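Local coordinates for protein trichothecene 3-O-acetyltransferase (Gibberella zeae, PDB 3B2S) that probably transfers an acetyl group from acetyl-coenzyme A to the 3-hydroxyl of trichothecene toxins, at residues P206-Q211 and R348-Y353; D294-M299 and G307-M312; L377-K382 and M412-K417. All blocks are in the same frame, centred on the assembly; numbering follows the deposited sequence.

Interaction 1: P206-Q211 and R348-Y353; sequences PEVDHQ and RGLATY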
loop_
_atom_site.group_PDB
_atom_site.type_symbol
_atom_site.label_atom_id
_atom_site.label_comp_id
_atom_site.label_asym_id
_atom_site.label_seq_id
_atom_site.Cartn_x
_atom_site.Cartn_y
_atom_site.Cartn_z
ATOM N N PRO A 206 -12.869 -18.290 -13.695
ATOM C CA PRO A 206 -11.471 -18.223 -13.269
ATOM C C PRO A 206 -11.001 -16.794 -12.910
ATOM O O PRO A 206 -9.968 -16.637 -12.278
ATOM C CB PRO A 206 -10.695 -18.755 -14.486
ATOM C CG PRO A 206 -11.598 -18.512 -15.648
ATOM C CD PRO A 206 -12.996 -18.706 -15.105
ATOM N N GLU A 207 -11.762 -15.782 -13.319
ATOM C CA GLU A 207 -11.463 -14.380 -12.981
ATOM C C GLU A 207 -11.282 -14.149 -11.495
ATOM O O GLU A 207 -10.481 -13.311 -11.087
ATOM C CB GLU A 207 -12.565 -13.464 -13.497
ATOM C CG GLU A 207 -12.650 -13.404 -15.007
ATOM C CD GLU A 207 -13.552 -14.478 -15.623
ATOM O OE1 GLU A 207 -14.040 -15.377 -14.904
ATOM O OE2 GLU A 207 -13.777 -14.396 -16.841
ATOM N N VAL A 208 -12.018 -14.903 -10.698
ATOM C CA VAL A 208 -11.976 -14.807 -9.280
ATOM C C VAL A 208 -11.287 -15.979 -8.567
ATOM O O VAL A 208 -11.458 -16.144 -7.437
ATOM C CB VAL A 208 -13.379 -14.516 -8.647
ATOM C CG1 VAL A 208 -13.917 -13.221 -9.062
ATOM C CG2 VAL A 208 -14.370 -15.593 -8.955
ATOM N N ASP A 209 -10.482 -16.746 -9.285
ATOM C CA ASP A 209 -9.572 -17.682 -8.645
ATOM C C ASP A 209 -8.788 -16.971 -7.549
ATOM O O ASP A 209 -8.304 -15.844 -7.770
ATOM C CB ASP A 209 -8.553 -18.219 -9.672
ATOM C CG ASP A 209 -9.127 -19.285 -10.584
ATOM O OD1 ASP A 209 -10.285 -19.728 -10.391
ATOM O OD2 ASP A 209 -8.394 -19.660 -11.515
ATOM N N HIS A 210 -8.616 -17.646 -6.404
ATOM C CA HIS A 210 -7.841 -17.141 -5.266
ATOM C C HIS A 210 -8.470 -15.939 -4.544
ATOM O O HIS A 210 -7.816 -15.332 -3.706
ATOM C CB HIS A 210 -6.400 -16.790 -5.702
ATOM C CG HIS A 210 -5.789 -17.838 -6.561
ATOM N ND1 HIS A 210 -5.497 -19.097 -6.082
ATOM C CD2 HIS A 210 -5.484 -17.851 -7.883
ATOM C CE1 HIS A 210 -5.020 -19.834 -7.073
ATOM N NE2 HIS A 210 -4.992 -19.099 -8.171
ATOM N N GLN A 211 -9.734 -15.615 -4.850
ATOM C CA GLN A 211 -10.353 -14.388 -4.296
ATOM C C GLN A 211 -11.647 -14.641 -3.500
ATOM O O GLN A 211 -12.258 -13.705 -2.961
ATOM C CB GLN A 211 -10.585 -13.368 -5.412
ATOM C CG GLN A 211 -9.257 -13.002 -6.075
ATOM C CD GLN A 211 -9.357 -11.917 -7.086
ATOM O OE1 GLN A 211 -10.272 -11.912 -7.907
ATOM N NE2 GLN A 211 -8.362 -10.987 -7.077
ATOM N N ARG A 348 -12.760 -7.030 -14.219
ATOM C CA ARG A 348 -14.187 -6.986 -14.483
ATOM C C ARG A 348 -14.920 -8.139 -13.809
ATOM O O ARG A 348 -16.022 -7.948 -13.277
ATOM C CB ARG A 348 -14.486 -6.954 -15.985
ATOM C CG ARG A 348 -13.882 -5.709 -16.684
ATOM C CD ARG A 348 -14.150 -5.736 -18.203
ATOM N NE ARG A 348 -15.587 -5.738 -18.485
ATOM C CZ ARG A 348 -16.129 -6.148 -19.630
ATOM N NH1 ARG A 348 -15.351 -6.618 -20.602
ATOM N NH2 ARG A 348 -17.445 -6.101 -19.792
ATOM N N GLY A 349 -14.311 -9.326 -13.836
ATOM C CA GLY A 349 -14.907 -10.498 -13.209
ATOM C C GLY A 349 -15.045 -10.298 -11.708
ATOM O O GLY A 349 -16.090 -10.608 -11.145
ATOM N N LEU A 350 -13.986 -9.817 -11.051
ATOM C CA LEU A 350 -14.073 -9.571 -9.612
ATOM C C LEU A 350 -15.150 -8.543 -9.252
ATOM O O LEU A 350 -15.954 -8.780 -8.342
ATOM C CB LEU A 350 -12.720 -9.159 -9.028
ATOM C CG LEU A 350 -12.667 -8.734 -7.551
ATOM C CD1 LEU A 350 -13.181 -9.854 -6.597
ATOM C CD2 LEU A 350 -11.224 -8.314 -7.177
ATOM N N ALA A 351 -15.143 -7.402 -9.940
ATOM C CA ALA A 351 -16.152 -6.367 -9.750
ATOM C C ALA A 351 -17.579 -6.904 -9.964
ATOM O O ALA A 351 -18.495 -6.560 -9.206
ATOM C CB ALA A 351 -15.857 -5.182 -10.679
ATOM N N THR A 352 -17.758 -7.749 -10.984
ATOM C CA THR A 352 -19.079 -8.318 -11.316
ATOM C C THR A 352 -19.552 -9.268 -10.229
ATOM O O THR A 352 -20.709 -9.193 -9.796
ATOM C CB THR A 352 -19.077 -9.042 -12.698
ATOM O OG1 THR A 352 -18.614 -8.135 -13.703
ATOM C CG2 THR A 352 -20.499 -9.538 -13.087
ATOM N N TYR A 353 -18.647 -10.140 -9.778
ATOM C CA TYR A 353 -18.969 -11.070 -8.699
ATOM C C TYR A 353 -19.405 -10.317 -7.440
ATOM O O TYR A 353 -20.414 -10.666 -6.789
ATOM C CB TYR A 353 -17.778 -11.996 -8.400
ATOM C CG TYR A 353 -18.118 -13.060 -7.357
ATOM C CD1 TYR A 353 -18.702 -14.272 -7.739
ATOM C CD2 TYR A 353 -17.873 -12.848 -5.996
ATOM C CE1 TYR A 353 -19.033 -15.259 -6.781
ATOM C CE2 TYR A 353 -18.218 -13.825 -5.029
ATOM C CZ TYR A 353 -18.786 -15.025 -5.446
ATOM O OH TYR A 353 -19.117 -15.986 -4.515
#
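Gln-211 NE2, at the end of a buried side chain lying against Leu-350, is gripped by two groups of strand 310-318: Asn-311 OD1 and Tyr-314 OH. Gln-211 closes a type II beta turn that starts at Val-208, and this turn, with the short 3-10 segment before it, packs on helix 340-356. The Gln-211 side chain crosses that of Leu-350 at about a right angle. Its OE1 faces both methyls of the leucine, 3.8 Å from Leu-350 CD1 and the same from Leu-350 CD2; Gln-211 NE2, besides its two hydrogen bonds, also packs against Leu-350 CD2 (3.9 Å).

Val-208 makes the central apolar contact. With CG1 anti to its carbonyl carbon (chi1 -63°), that methyl settles on the helix backbone, 3.7 Å from Leu-350 CA, and also meets Tyr-353 CB one turn along. Gly-349 offers only bare backbone, and the loop comes in close: the CA atoms of Glu-207 and Gly-349 are 5.2 Å apart. The Glu-207 carboxylate bends away, OE1 hydrogen-bonding to Tyr-202 OH, while its aliphatic root stays on the helix, with Glu-207 CB resting 3.8 Å from Gly-349 CA.

Interaction 2: D294-M299 and G307-M312; sequences DARPAM and GLLQNM. With COA (coenzyme A), chain D; B2S ((3alpha,7alpha)-3,7,15-trihydroxy-12,13-epoxytrichothec-9-en-8-one), chain E.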
loop_
_atom_site.group_PDB
_atom_site.type_symbol
_atom_site.label_atom_id
_atom_site.label_comp_id
_atom_site.label_asym_id
_atom_site.label_seq_id
_atom_site.Cartn_x
_atom_site.Cartn_y
_atom_site.Cartn_z
ATOM N N ASP A 294 -1.918 -2.052 -9.910
ATOM C CA ASP A 294 -2.816 -0.937 -10.281
ATOM C C ASP A 294 -3.526 -1.297 -11.582
ATOM O O ASP A 294 -2.900 -1.661 -12.603
ATOM C CB ASP A 294 -1.978 0.352 -10.403
ATOM C CG ASP A 294 -2.763 1.540 -10.931
ATOM O OD1 ASP A 294 -4.008 1.546 -10.851
ATOM O OD2 ASP A 294 -2.104 2.479 -11.424
ATOM N N ALA A 295 -4.847 -1.269 -11.535
ATOM C CA ALA A 295 -5.663 -1.696 -12.648
ATOM C C ALA A 295 -6.142 -0.517 -13.545
ATOM O O ALA A 295 -6.813 -0.739 -14.563
ATOM C CB ALA A 295 -6.841 -2.499 -12.140
ATOM N N ARG A 296 -5.764 0.717 -13.199
ATOM C CA ARG A 296 -6.150 1.867 -14.026
ATOM C C ARG A 296 -5.679 1.720 -15.496
ATOM O O ARG A 296 -6.481 1.945 -16.410
ATOM C CB ARG A 296 -5.610 3.175 -13.442
ATOM C CG ARG A 296 -6.328 3.645 -12.155
ATOM C CD ARG A 296 -5.447 4.611 -11.360
ATOM N NE ARG A 296 -6.082 5.029 -10.097
ATOM C CZ ARG A 296 -6.166 4.293 -8.986
ATOM N NH1 ARG A 296 -5.642 3.055 -8.919
ATOM N NH2 ARG A 296 -6.765 4.811 -7.919
ATOM N N PRO A 297 -4.392 1.379 -15.721
ATOM C CA PRO A 297 -3.956 1.283 -17.137
ATOM C C PRO A 297 -4.759 0.270 -17.968
ATOM O O PRO A 297 -5.128 0.569 -19.104
ATOM C CB PRO A 297 -2.487 0.901 -17.024
ATOM C CG PRO A 297 -2.066 1.397 -15.680
ATOM C CD PRO A 297 -3.256 1.129 -14.802
ATOM N N ALA A 298 -5.066 -0.892 -17.383
ATOM C CA ALA A 298 -5.833 -1.942 -18.067
ATOM C C ALA A 298 -7.251 -1.483 -18.329
ATOM O O ALA A 298 -7.841 -1.826 -19.349
ATOM C CB ALA A 298 -5.834 -3.258 -17.236
ATOM N N MET A 299 -7.796 -0.678 -17.417
ATOM C CA MET A 299 -9.157 -0.201 -17.549
ATOM C C MET A 299 -9.258 1.078 -18.366
ATOM O O MET A 299 -10.362 1.567 -18.602
ATOM C CB MET A 299 -9.788 -0.000 -16.156
ATOM C CG MET A 299 -9.765 -1.255 -15.298
ATOM S SD MET A 299 -10.741 -2.629 -16.023
ATOM C CE MET A 299 -12.207 -1.812 -16.470
ATOM N N GLY A 307 -9.607 6.841 -6.679
ATOM C CA GLY A 307 -10.402 5.798 -6.023
ATOM C C GLY A 307 -9.595 4.524 -5.772
ATOM O O GLY A 307 -8.358 4.558 -5.598
ATOM N N LEU A 308 -10.317 3.409 -5.736
ATOM C CA LEU A 308 -9.756 2.080 -5.479
ATOM C C LEU A 308 -9.952 1.260 -6.771
ATOM O O LEU A 308 -11.070 0.865 -7.111
ATOM C CB LEU A 308 -10.505 1.427 -4.292
ATOM C CG LEU A 308 -9.992 0.105 -3.682
ATOM C CD1 LEU A 308 -10.257 -1.111 -4.592
ATOM C CD2 LEU A 308 -8.546 0.201 -3.425
ATOM N N LEU A 309 -8.863 1.055 -7.503
ATOM C CA LEU A 309 -8.904 0.341 -8.759
ATOM C C LEU A 309 -7.620 -0.469 -8.813
ATOM O O LEU A 309 -6.655 -0.101 -9.482
ATOM C CB LEU A 309 -9.026 1.319 -9.956
ATOM C CG LEU A 309 -9.168 0.711 -11.370
ATOM C CD1 LEU A 309 -10.040 -0.583 -11.366
ATOM C CD2 LEU A 309 -9.747 1.757 -12.346
ATOM N N GLN A 310 -7.626 -1.568 -8.061
ATOM C CA GLN A 310 -6.429 -2.360 -7.821
ATOM C C GLN A 310 -6.887 -3.818 -7.842
ATOM O O GLN A 310 -8.020 -4.118 -7.482
ATOM C CB GLN A 310 -5.886 -2.032 -6.426
ATOM C CG GLN A 310 -4.504 -2.566 -6.127
ATOM C CD GLN A 310 -4.371 -3.018 -4.688
ATOM O OE1 GLN A 310 -4.446 -2.210 -3.752
ATOM N NE2 GLN A 310 -4.199 -4.330 -4.497
ATOM N N ASN A 311 -5.996 -4.711 -8.259
ATOM C CA ASN A 311 -6.244 -6.135 -8.187
ATOM C C ASN A 311 -4.927 -6.769 -7.766
ATOM O O ASN A 311 -4.007 -6.063 -7.319
ATOM C CB ASN A 311 -6.757 -6.651 -9.538
ATOM C CG ASN A 311 -7.520 -7.970 -9.426
ATOM O OD1 ASN A 311 -7.379 -8.697 -8.451
ATOM N ND2 ASN A 311 -8.310 -8.287 -10.453
ATOM N N MET A 312 -4.862 -8.092 -7.826
ATOM C CA MET A 312 -3.639 -8.838 -7.547
ATOM C C MET A 312 -3.351 -9.755 -8.731
ATOM O O MET A 312 -4.258 -10.061 -9.520
ATOM C CB MET A 312 -3.814 -9.736 -6.326
ATOM C CG MET A 312 -4.411 -9.073 -5.105
ATOM S SD MET A 312 -3.353 -7.866 -4.325
ATOM C CE MET A 312 -2.195 -8.937 -3.452
HETATM N N1A COA D . 12.271 -3.573 -23.392
HETATM C C2A COA D . 12.849 -3.719 -22.139
HETATM N N3A COA D . 12.180 -3.234 -21.029
HETATM C C4A COA D . 10.965 -2.618 -21.181
HETATM C C5A COA D . 10.386 -2.453 -22.442
HETATM C C6A COA D . 11.055 -2.937 -23.575
HETATM N N6A COA D . 10.736 -2.470 -24.790
HETATM N N7A COA D . 9.202 -1.805 -22.276
HETATM C C8A COA D . 9.021 -1.557 -20.955
HETATM N N9A COA D . 10.108 -2.054 -20.270
HETATM C C1B COA D . 10.360 -2.011 -18.819
HETATM C C2B COA D . 10.678 -0.601 -18.326
HETATM O O2B COA D . 12.029 -0.257 -18.571
HETATM C C3B COA D . 10.338 -0.727 -16.851
HETATM O O3B COA D . 11.376 -1.400 -16.177
HETATM P P3B COA D . 12.356 -0.641 -15.160
HETATM O O7A COA D . 13.167 0.421 -15.881
HETATM O O8A COA D . 11.538 0.041 -14.076
HETATM O O9A COA D . 13.300 -1.671 -14.593
HETATM C C4B COA D . 9.191 -1.719 -16.847
HETATM O O4B COA D . 9.250 -2.457 -18.056
HETATM C C5B COA D . 7.832 -1.056 -16.677
HETATM O O5B COA D . 6.949 -2.129 -16.462
HETATM P P1A COA D . 5.614 -1.947 -15.577
HETATM O O1A COA D . 4.940 -3.300 -15.450
HETATM O O2A COA D . 4.691 -0.928 -16.243
HETATM O O3A COA D . 6.104 -1.332 -14.161
HETATM P P2A COA D . 6.798 -2.125 -12.938
HETATM O O4A COA D . 7.853 -1.187 -12.381
HETATM O O5A COA D . 7.304 -3.499 -13.347
HETATM O O6A COA D . 5.635 -2.338 -11.813
HETATM C CBP COA D . 3.632 -3.306 -10.811
HETATM C CCP COA D . 4.781 -3.476 -11.809
HETATM C CDP COA D . 2.667 -4.461 -11.063
HETATM C CEP COA D . 4.197 -3.450 -9.410
HETATM C CAP COA D . 2.973 -1.905 -10.975
HETATM O OAP COA D . 2.609 -1.642 -12.321
HETATM C C9P COA D . 1.767 -1.586 -10.107
HETATM O O9P COA D . 0.512 -1.865 -10.638
HETATM N N8P COA D . 1.910 -1.024 -8.897
HETATM C C7P COA D . 1.104 -1.408 -7.729
HETATM C C6P COA D . -0.098 -0.484 -7.499
HETATM C C5P COA D . -0.556 -0.477 -6.066
HETATM O O5P COA D . 0.029 -1.191 -5.239
HETATM N N4P COA D . -1.585 0.328 -5.754
HETATM C C13 B2S E . -1.282 -6.768 0.047
HETATM O O2 B2S E . -1.786 -6.162 -1.218
HETATM C C12 B2S E . -2.224 -5.573 0.045
HETATM C C5 B2S E . -3.727 -5.617 0.369
HETATM C C14 B2S E . -4.463 -6.827 -0.264
HETATM C C4 B2S E . -4.139 -4.276 -0.324
HETATM C C3 B2S E . -2.824 -3.460 -0.524
HETATM O O3 B2S E . -2.930 -2.109 -0.016
HETATM C C2 B2S E . -1.773 -4.182 0.321
HETATM O O1 B2S E . -1.934 -3.765 1.724
HETATM C C11 B2S E . -2.926 -4.518 2.559
HETATM C C10 B2S E . -3.129 -3.981 3.863
HETATM C C9 B2S E . -3.353 -5.024 4.784
HETATM C C16 B2S E . -3.544 -4.721 6.278
HETATM C C8 B2S E . -3.429 -6.353 4.295
HETATM O O5 B2S E . -3.646 -7.294 5.068
HETATM C C7 B2S E . -3.242 -6.652 2.759
HETATM O O4 B2S E . -3.695 -7.952 2.352
HETATM C C6 B2S E . -3.913 -5.530 1.918
HETATM C C15 B2S E . -5.401 -5.347 2.326
HETATM O O6 B2S E . -5.702 -6.354 3.316
#
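In the cleft that binds the pantetheine arm of coenzyme A, Asp-294 pairs with Gln-310 as an antiparallel, non-hydrogen-bonded bridge. Just beyond it Ala-295 N donates to Leu-309 O (3.0 Å, 161°). The backbone N of Asp-294 faces the pantetheine carbonyl oxygen O9P, and Gln-310 OE1 comes within 3.8 Å of C3 of the trichothecene. Asp-294 OD1 caps the helical turn that follows: Arg-296 N (3.0 Å) and Arg-296 NH1 (2.9 Å) reach it from opposite faces of the carboxylate, NH1 as a salt bridge. That holds the guanidinium beneath Leu-309 CB, which lies over one of its faces, while NH2 bonds weakly to Gly-307 O. Arg-296 NH1 also pairs with Asp-160, the aspartate of the family's HXXXD motif. Leu-309, with CG trans to its own nitrogen (chi1 -176°), reaches CD1 to Ala-295 CB (3.8 Å) and Met-299 CG (4.0 Å). Around this turn, Ala-295 and Met-299 lean on helix 340-356, Asp-294 and Arg-296 touch Val-162 of helix 161-176, and Gln-310 opens edge strand 310-318 beside strand 286-294.

Interaction 3: L377-K382 and M412-K417; sequences LSSWAK and MYFMPK. With COA (coenzyme A), chain D; B2S ((3alpha,7alpha)-3,7,15-trihydroxy-12,13-epoxytrichothec-9-en-8-one), chain E.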
loop_
_atom_site.group_PDB
_atom_site.type_symbol
_atom_site.label_atom_id
_atom_site.label_comp_id
_atom_site.label_asym_id
_atom_site.label_seq_id
_atom_site.Cartn_x
_atom_site.Cartn_y
_atom_site.Cartn_z
ATOM N N LEU A 377 2.572 -8.947 -1.407
ATOM C CA LEU A 377 3.405 -7.771 -1.602
ATOM C C LEU A 377 2.657 -6.696 -2.383
ATOM O O LEU A 377 2.042 -6.987 -3.401
ATOM C CB LEU A 377 4.685 -8.143 -2.386
ATOM C CG LEU A 377 5.416 -6.898 -2.971
ATOM C CD1 LEU A 377 6.194 -6.254 -1.891
ATOM C CD2 LEU A 377 6.338 -7.235 -4.115
ATOM N N SER A 378 2.733 -5.463 -1.898
ATOM C CA SER A 378 2.236 -4.317 -2.638
ATOM C C SER A 378 3.357 -3.299 -2.849
ATOM O O SER A 378 3.868 -2.722 -1.883
ATOM C CB SER A 378 1.088 -3.642 -1.885
ATOM O OG SER A 378 0.518 -2.642 -2.733
ATOM N N SER A 379 3.698 -3.049 -4.117
ATOM C CA SER A 379 4.743 -2.089 -4.456
ATOM C C SER A 379 4.155 -0.706 -4.615
ATOM O O SER A 379 3.273 -0.494 -5.468
ATOM C CB SER A 379 5.390 -2.454 -5.783
ATOM O OG SER A 379 6.355 -1.479 -6.130
ATOM N N TRP A 380 4.668 0.228 -3.816
ATOM C CA TRP A 380 4.347 1.655 -3.987
ATOM C C TRP A 380 5.445 2.367 -4.743
ATOM O O TRP A 380 5.534 3.598 -4.710
ATOM C CB TRP A 380 4.151 2.321 -2.613
ATOM C CG TRP A 380 3.066 1.694 -1.791
ATOM C CD1 TRP A 380 2.050 0.907 -2.248
ATOM C CD2 TRP A 380 2.856 1.843 -0.375
ATOM N NE1 TRP A 380 1.222 0.542 -1.205
ATOM C CE2 TRP A 380 1.692 1.100 -0.045
ATOM C CE3 TRP A 380 3.539 2.526 0.649
ATOM C CZ2 TRP A 380 1.191 1.016 1.275
ATOM C CZ3 TRP A 380 3.045 2.445 1.955
ATOM C CH2 TRP A 380 1.876 1.692 2.252
ATOM N N ALA A 381 6.294 1.597 -5.431
ATOM C CA ALA A 381 7.529 2.158 -6.006
ATOM C C ALA A 381 7.301 3.323 -6.974
ATOM O O ALA A 381 8.097 4.247 -6.991
ATOM C CB ALA A 381 8.388 1.071 -6.685
ATOM N N LYS A 382 6.240 3.235 -7.753
ATOM C CA LYS A 382 5.956 4.236 -8.806
ATOM C C LYS A 382 5.197 5.518 -8.314
ATOM O O LYS A 382 5.008 6.417 -9.057
ATOM C CB LYS A 382 5.216 3.584 -9.974
ATOM C CG LYS A 382 3.744 3.390 -9.707
ATOM C CD LYS A 382 3.192 2.219 -10.465
ATOM C CE LYS A 382 1.833 1.837 -9.893
ATOM N NZ LYS A 382 1.751 2.055 -8.421
ATOM N N MET A 412 4.083 -7.495 2.803
ATOM C CA MET A 412 5.276 -6.754 2.405
ATOM C C MET A 412 4.902 -5.578 1.515
ATOM O O MET A 412 3.877 -5.633 0.834
ATOM C CB MET A 412 6.190 -7.666 1.606
ATOM C CG MET A 412 6.555 -8.950 2.339
ATOM S SD MET A 412 7.789 -9.837 1.395
ATOM C CE MET A 412 7.878 -11.292 2.448
ATOM N N TYR A 413 5.726 -4.525 1.548
ATOM C CA TYR A 413 5.547 -3.332 0.696
ATOM C C TYR A 413 6.884 -2.888 0.095
ATOM O O TYR A 413 7.911 -3.065 0.720
ATOM C CB TYR A 413 5.020 -2.164 1.548
ATOM C CG TYR A 413 3.673 -2.429 2.174
ATOM C CD1 TYR A 413 3.552 -2.809 3.520
ATOM C CD2 TYR A 413 2.510 -2.280 1.417
ATOM C CE1 TYR A 413 2.302 -3.053 4.077
ATOM C CE2 TYR A 413 1.258 -2.515 1.965
ATOM C CZ TYR A 413 1.163 -2.903 3.283
ATOM O OH TYR A 413 -0.103 -3.139 3.776
ATOM N N PHE A 414 6.861 -2.288 -1.095
ATOM C CA PHE A 414 7.970 -1.404 -1.516
ATOM C C PHE A 414 7.563 0.030 -1.303
ATOM O O PHE A 414 6.442 0.422 -1.651
ATOM C CB PHE A 414 8.340 -1.564 -3.009
ATOM C CG PHE A 414 8.788 -2.958 -3.404
ATOM C CD1 PHE A 414 9.230 -3.865 -2.453
ATOM C CD2 PHE A 414 8.759 -3.350 -4.753
ATOM C CE1 PHE A 414 9.631 -5.168 -2.824
ATOM C CE2 PHE A 414 9.157 -4.635 -5.145
ATOM C CZ PHE A 414 9.604 -5.547 -4.168
ATOM N N MET A 415 8.475 0.824 -0.750
ATOM C CA MET A 415 8.243 2.256 -0.592
ATOM C C MET A 415 8.314 2.942 -1.964
ATOM O O MET A 415 8.819 2.355 -2.923
ATOM C CB MET A 415 9.266 2.855 0.385
ATOM C CG MET A 415 9.192 2.262 1.807
ATOM S SD MET A 415 7.546 2.447 2.552
ATOM C CE MET A 415 6.795 0.821 2.357
ATOM N N PRO A 416 7.783 4.180 -2.070
ATOM C CA PRO A 416 8.073 4.993 -3.254
ATOM C C PRO A 416 9.568 5.011 -3.506
ATOM O O PRO A 416 10.359 5.208 -2.585
ATOM C CB PRO A 416 7.544 6.389 -2.858
ATOM C CG PRO A 416 6.385 6.043 -1.927
ATOM C CD PRO A 416 6.892 4.878 -1.124
ATOM N N LYS A 417 9.945 4.736 -4.744
ATOM C CA LYS A 417 11.344 4.652 -5.114
ATOM C C LYS A 417 11.966 6.045 -4.966
ATOM O O LYS A 417 11.412 7.032 -5.448
ATOM C CB LYS A 417 11.455 4.184 -6.575
ATOM C CG LYS A 417 12.896 3.961 -7.040
ATOM C CD LYS A 417 13.012 3.851 -8.576
ATOM C CE LYS A 417 13.151 5.220 -9.250
ATOM N NZ LYS A 417 11.981 5.483 -10.137
HETATM N N1A COA D . 12.271 -3.573 -23.392
HETATM C C2A COA D . 12.849 -3.719 -22.139
HETATM N N3A COA D . 12.180 -3.234 -21.029
HETATM C C4A COA D . 10.965 -2.618 -21.181
HETATM C C5A COA D . 10.386 -2.453 -22.442
HETATM C C6A COA D . 11.055 -2.937 -23.575
HETATM N N6A COA D . 10.736 -2.470 -24.790
HETATM N N7A COA D . 9.202 -1.805 -22.276
HETATM C C8A COA D . 9.021 -1.557 -20.955
HETATM N N9A COA D . 10.108 -2.054 -20.270
HETATM C C1B COA D . 10.360 -2.011 -18.819
HETATM C C2B COA D . 10.678 -0.601 -18.326
HETATM O O2B COA D . 12.029 -0.257 -18.571
HETATM C C3B COA D . 10.338 -0.727 -16.851
HETATM O O3B COA D . 11.376 -1.400 -16.177
HETATM P P3B COA D . 12.356 -0.641 -15.160
HETATM O O7A COA D . 13.167 0.421 -15.881
HETATM O O8A COA D . 11.538 0.041 -14.076
HETATM O O9A COA D . 13.300 -1.671 -14.593
HETATM C C4B COA D . 9.191 -1.719 -16.847
HETATM O O4B COA D . 9.250 -2.457 -18.056
HETATM C C5B COA D . 7.832 -1.056 -16.677
HETATM O O5B COA D . 6.949 -2.129 -16.462
HETATM P P1A COA D . 5.614 -1.947 -15.577
HETATM O O1A COA D . 4.940 -3.300 -15.450
HETATM O O2A COA D . 4.691 -0.928 -16.243
HETATM O O3A COA D . 6.104 -1.332 -14.161
HETATM P P2A COA D . 6.798 -2.125 -12.938
HETATM O O4A COA D . 7.853 -1.187 -12.381
HETATM O O5A COA D . 7.304 -3.499 -13.347
HETATM O O6A COA D . 5.635 -2.338 -11.813
HETATM C CBP COA D . 3.632 -3.306 -10.811
HETATM C CCP COA D . 4.781 -3.476 -11.809
HETATM C CDP COA D . 2.667 -4.461 -11.063
HETATM C CEP COA D . 4.197 -3.450 -9.410
HETATM C CAP COA D . 2.973 -1.905 -10.975
HETATM O OAP COA D . 2.609 -1.642 -12.321
HETATM C C9P COA D . 1.767 -1.586 -10.107
HETATM O O9P COA D . 0.512 -1.865 -10.638
HETATM N N8P COA D . 1.910 -1.024 -8.897
HETATM C C7P COA D . 1.104 -1.408 -7.729
HETATM C C6P COA D . -0.098 -0.484 -7.499
HETATM C C5P COA D . -0.556 -0.477 -6.066
HETATM O O5P COA D . 0.029 -1.191 -5.239
HETATM N N4P COA D . -1.585 0.328 -5.754
HETATM C C13 B2S E . -1.282 -6.768 0.047
HETATM O O2 B2S E . -1.786 -6.162 -1.218
HETATM C C12 B2S E . -2.224 -5.573 0.045
HETATM C C5 B2S E . -3.727 -5.617 0.369
HETATM C C14 B2S E . -4.463 -6.827 -0.264
HETATM C C4 B2S E . -4.139 -4.276 -0.324
HETATM C C3 B2S E . -2.824 -3.460 -0.524
HETATM O O3 B2S E . -2.930 -2.109 -0.016
HETATM C C2 B2S E . -1.773 -4.182 0.321
HETATM O O1 B2S E . -1.934 -3.765 1.724
HETATM C C11 B2S E . -2.926 -4.518 2.559
HETATM C C10 B2S E . -3.129 -3.981 3.863
HETATM C C9 B2S E . -3.353 -5.024 4.784
HETATM C C16 B2S E . -3.544 -4.721 6.278
HETATM C C8 B2S E . -3.429 -6.353 4.295
HETATM O O5 B2S E . -3.646 -7.294 5.068
HETATM C C7 B2S E . -3.242 -6.652 2.759
HETATM O O4 B2S E . -3.695 -7.952 2.352
HETATM C C6 B2S E . -3.913 -5.530 1.918
HETATM C C15 B2S E . -5.401 -5.347 2.326
HETATM O O6 B2S E . -5.702 -6.354 3.316
#
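Tyr-413 and Trp-380 meet beside the bound trichothecene: Tyr-413 CD2 rides over one face of the indole toward its rim, 3.6 Å from Trp-380 CZ2, with the ring planes inclined at 40°. Tyr-413 OH donates to O1 of the trichothecene (2.8 Å). Ser-378, on the same side of the sheet as Tyr-413, puts CB 3.7 Å from the ligand's C2, and with its OG anti to the backbone N (chi1 -172°) that oxygen lies 2.9 Å from coenzyme A O5P.

The backbone ladder sets this row. Ser-378 N binds Met-412 O, Phe-414 N binds Ser-378 O, and Trp-380 N binds Phe-414 O (2.8 Å). Lys-417 N then donates almost straight to Ala-381 O, tying the two chains beyond the strands. Ser-379 OG accepts from Ala-381 N in an ST turn and is held by Asp-262 as well.

On the other side of the sheet Leu-377 CD1 makes a CH-pi contact over the Phe-414 ring, 4.1 Å from its centroid, while Leu-377 CD2 touches Phe-414 CZ. Helix 261-277 covers both residues through Ser-266. Two neighbouring parallel strands, one face backed by a helix and the other lining both ligand sites, are consistent with the mixed central sheet of the CoA-dependent acyltransferase fold, where acceptor and cofactor meet.

How the interactions relate
All three contacts are largely buried, but they differ in what they bury. Interaction 3, nearest the chain's centre, and interaction 2 reach the same mixed sheet and both touch coenzyme A and the trichothecene. Interaction 3 relies on a regular parallel ladder and aromatic rings; interaction 2, at the sheet's edge, on charge pairing and a capped turn. Interaction 1, farther out, joins a loop to helix 340-356 by apolar and backbone packing. A probable amide-to-amide hydrogen bond and packing of Arg-348 on Met-299 link it to interaction 2, whereas interaction 3 stays about 12 Å away at nearest atoms.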